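Local coordinates for sister chromatid cohesion protein (Chaetomium thermophilum, PDB 5T8V) that probably loads the ring-shaped cohesin complex onto chromatin, this chain being the C-terminal, HEAT-repeat part of the loader Scc2, at residues Ser948-Ile953 and Glu998-Phe1003. Numbering follows the deposited sequence.
Sequences SSLKGI and EHFPKF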
ATOM      1  N   SER A 948     -58.263  31.941  27.688  1.00 45.86           N
ATOM      2  CA  SER A 948     -58.778  30.818  28.462  1.00 46.13           C
ATOM      3  C   SER A 948     -57.673  30.178  29.293  1.00 44.64           C
ATOM      4  O   SER A 948     -57.888  29.822  30.457  1.00 45.08           O
ATOM      5  CB  SER A 948     -59.424  29.787  27.535  1.00 46.48           C
ATOM      6  OG  SER A 948     -58.501  29.311  26.569  1.00 45.18           O
ATOM      7  N   SER A 949     -56.478  30.035  28.716  1.00 48.56           N
ATOM      8  CA  SER A 949     -55.368  29.450  29.462  1.00 48.60           C
ATOM      9  C   SER A 949     -54.999  30.310  30.667  1.00 50.60           C
ATOM     10  O   SER A 949     -54.824  29.800  31.779  1.00 51.99           O
ATOM     11  CB  SER A 949     -54.165  29.263  28.539  1.00 46.85           C
ATOM     12  OG  SER A 949     -54.467  28.358  27.491  1.00 46.16           O
ATOM     13  N   LEU A 950     -54.881  31.624  30.463  1.00 61.07           N
ATOM     14  CA  LEU A 950     -54.535  32.519  31.566  1.00 63.62           C
ATOM     15  C   LEU A 950     -55.598  32.481  32.658  1.00 65.33           C
ATOM     16  O   LEU A 950     -55.285  32.334  33.849  1.00 66.67           O
ATOM     17  CB  LEU A 950     -54.350  33.941  31.034  1.00 63.82           C
ATOM     18  CG  LEU A 950     -53.162  34.130  30.089  1.00 63.55           C
ATOM     19  CD1 LEU A 950     -53.273  35.441  29.326  1.00 64.46           C
ATOM     20  CD2 LEU A 950     -51.854  34.075  30.864  1.00 64.14           C
ATOM     21  N   LYS A 951     -56.868  32.625  32.269  1.00 52.09           N
ATOM     22  CA  LYS A 951     -57.964  32.463  33.218  1.00 53.26           C
ATOM     23  C   LYS A 951     -57.783  31.185  34.022  1.00 51.89           C
ATOM     24  O   LYS A 951     -57.875  31.191  35.254  1.00 52.13           O
ATOM     25  CB  LYS A 951     -59.306  32.449  32.479  1.00 54.94           C
ATOM     26  CG  LYS A 951     -59.720  33.792  31.883  1.00 56.33           C
ATOM     27  CD  LYS A 951     -60.233  34.745  32.952  1.00 58.46           C
ATOM     28  CE  LYS A 951     -60.357  36.165  32.422  1.00 59.52           C
ATOM     29  NZ  LYS A 951     -60.562  37.158  33.515  1.00 61.35           N
ATOM     30  N   GLY A 952     -57.501  30.075  33.337  1.00 51.71           N
ATOM     31  CA  GLY A 952     -57.233  28.835  34.043  1.00 51.66           C
ATOM     32  C   GLY A 952     -56.102  28.966  35.045  1.00 51.08           C
ATOM     33  O   GLY A 952     -56.160  28.397  36.139  1.00 51.96           O
ATOM     34  N   ILE A 953     -55.060  29.722  34.690  1.00 52.33           N
ATOM     35  CA  ILE A 953     -53.917  29.890  35.588  1.00 52.44           C
ATOM     36  C   ILE A 953     -54.353  30.584  36.873  1.00 55.09           C
ATOM     37  O   ILE A 953     -54.158  30.068  37.983  1.00 56.32           O
ATOM     38  CB  ILE A 953     -52.787  30.660  34.883  1.00 50.85           C
ATOM     39  CG1 ILE A 953     -52.191  29.801  33.765  1.00 49.51           C
ATOM     40  CG2 ILE A 953     -51.699  31.065  35.879  1.00 50.77           C
ATOM     41  CD1 ILE A 953     -51.177  30.519  32.892  1.00 48.85           C
ATOM     42  N   GLU A 998     -60.912  43.174  27.797  1.00 87.97           N
ATOM     43  CA  GLU A 998     -62.308  42.857  28.087  1.00 88.41           C
ATOM     44  C   GLU A 998     -62.427  41.765  29.142  1.00 85.06           C
ATOM     45  O   GLU A 998     -63.423  41.715  29.871  1.00 85.92           O
ATOM     46  CB  GLU A 998     -63.029  42.432  26.805  1.00 89.90           C
ATOM     47  CG  GLU A 998     -62.902  43.418  25.650  1.00 93.46           C
ATOM     48  CD  GLU A 998     -63.297  44.832  26.035  1.00 97.76           C
ATOM     49  OE1 GLU A 998     -62.423  45.588  26.509  1.00 98.94           O
ATOM     50  OE2 GLU A 998     -64.485  45.185  25.870  1.00 99.92           O
ATOM     51  N   HIS A 999     -61.428  40.887  29.240  1.00 77.01           N
ATOM     52  CA  HIS A 999     -61.448  39.788  30.199  1.00 75.70           C
ATOM     53  C   HIS A 999     -60.566  40.038  31.412  1.00 74.95           C
ATOM     54  O   HIS A 999     -60.833  39.482  32.483  1.00 73.85           O
ATOM     55  CB  HIS A 999     -61.004  38.488  29.521  1.00 72.78           C
ATOM     56  CG  HIS A 999     -61.777  38.160  28.281  1.00 73.67           C
ATOM     57  ND1 HIS A 999     -61.615  38.852  27.100  1.00 75.09           N
ATOM     58  CD2 HIS A 999     -62.719  37.218  28.040  1.00 73.91           C
ATOM     59  CE1 HIS A 999     -62.422  38.348  26.184  1.00 75.82           C
ATOM     60  NE2 HIS A 999     -63.103  37.356  26.728  1.00 75.09           N
ATOM     61  N   PHE A1000     -59.520  40.853  31.269  1.00 60.20           N
ATOM     62  CA  PHE A1000     -58.653  41.250  32.376  1.00 59.67           C
ATOM     63  C   PHE A1000     -58.829  42.748  32.590  1.00 62.48           C
ATOM     64  O   PHE A1000     -58.063  43.551  32.036  1.00 63.09           O
ATOM     65  CB  PHE A1000     -57.194  40.903  32.078  1.00 57.42           C
ATOM     66  CG  PHE A1000     -56.984  39.469  31.681  1.00 54.97           C
ATOM     67  CD1 PHE A1000     -56.724  38.502  32.637  1.00 53.23           C
ATOM     68  CD2 PHE A1000     -57.057  39.087  30.352  1.00 54.68           C
ATOM     69  CE1 PHE A1000     -56.535  37.182  32.273  1.00 51.26           C
ATOM     70  CE2 PHE A1000     -56.871  37.769  29.982  1.00 52.68           C
ATOM     71  CZ  PHE A1000     -56.609  36.816  30.942  1.00 50.97           C
ATOM     72  N   PRO A1001     -59.819  43.176  33.383  1.00 88.85           N
ATOM     73  CA  PRO A1001     -60.152  44.613  33.422  1.00 93.43           C
ATOM     74  C   PRO A1001     -58.987  45.503  33.818  1.00 95.28           C
ATOM     75  O   PRO A1001     -58.800  46.571  33.222  1.00 97.29           O
ATOM     76  CB  PRO A1001     -61.295  44.675  34.447  1.00 95.09           C
ATOM     77  CG  PRO A1001     -61.849  43.286  34.503  1.00 92.85           C
ATOM     78  CD  PRO A1001     -60.687  42.382  34.267  1.00 90.09           C
ATOM     79  N   LYS A1002     -58.190  45.092  34.801  1.00 97.16           N
ATOM     80  CA  LYS A1002     -57.100  45.925  35.293  1.00 98.08           C
ATOM     81  C   LYS A1002     -55.831  45.729  34.469  1.00 96.04           C
ATOM     82  O   LYS A1002     -54.721  45.795  35.006  1.00 94.28           O
ATOM     83  CB  LYS A1002     -56.829  45.631  36.771  1.00 98.49           C
ATOM     84  CG  LYS A1002     -56.484  44.176  37.085  1.00 96.56           C
ATOM     85  CD  LYS A1002     -56.741  43.851  38.552  1.00 96.98           C
ATOM     86  CE  LYS A1002     -55.813  44.624  39.482  1.00 98.02           C
ATOM     87  NZ  LYS A1002     -56.244  44.533  40.904  1.00 98.99           N
ATOM     88  N   PHE A1003     -55.986  45.492  33.170  1.00 91.13           N
ATOM     89  CA  PHE A1003     -54.861  45.379  32.254  1.00 90.23           C
ATOM     90  C   PHE A1003     -54.694  46.673  31.468  1.00 92.38           C
ATOM     91  O   PHE A1003     -55.676  47.266  31.009  1.00 94.81           O
ATOM     92  CB  PHE A1003     -55.059  44.208  31.287  1.00 88.59           C
ATOM     93  CG  PHE A1003     -54.056  44.171  30.162  1.00 88.31           C
ATOM     94  CD1 PHE A1003     -52.694  44.136  30.426  1.00 87.63           C
ATOM     95  CD2 PHE A1003     -54.476  44.161  28.841  1.00 89.34           C
ATOM     96  CE1 PHE A1003     -51.774  44.102  29.394  1.00 87.79           C
ATOM     97  CE2 PHE A1003     -53.559  44.125  27.806  1.00 89.48           C
ATOM     98  CZ  PHE A1003     -52.207  44.096  28.083  1.00 88.64           C
TER
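Lys-951 NZ donates a hydrogen bond of 2.6 Å to the backbone oxygen of His-999, joining helix 940-960 to the loop between helices 969-986 and 1009-1016. The ammonium sits off the plane of the carbonyl, by 41°, and so does not meet a lone pair. On its way there the lysine chain bends at chi2 (-76°) and then runs extended across the ring of Phe-1000. CE lies over one face, displaced from the ring centre and 4.2 Å from the centroid, a CH-pi contact, while NZ stands 4.5 Å from the same centroid in a cation-pi interaction. CE also meets His-999 CB at 3.8 Å, the two side chains crossing nearly at right angles.

Leu-950 adds an apolar contact from deeper in: its CB reaches Phe-1000 CZ at 3.7 Å, and CD1 touches the same ring atom at 4.0 Å. Ile-947 and Gln-954, one helical turn before and after the Leu-950/Lys-951 pair, also touch the phenylalanine, and Leu-950 packs further onto Val-980 and Ile-1015 of the helices that precede and follow the loop. The ring of Phe-1000, first residue of a type I turn that runs to Phe-1003, thus packs the loop against the side of helix 940-960 in this alpha-helical HEAT-repeat protein. With a carbonyl oxygen and an aromatic face both engaging one ammonium group, the lysine's positive charge is probably stabilised at the partly buried border of a largely apolar contact.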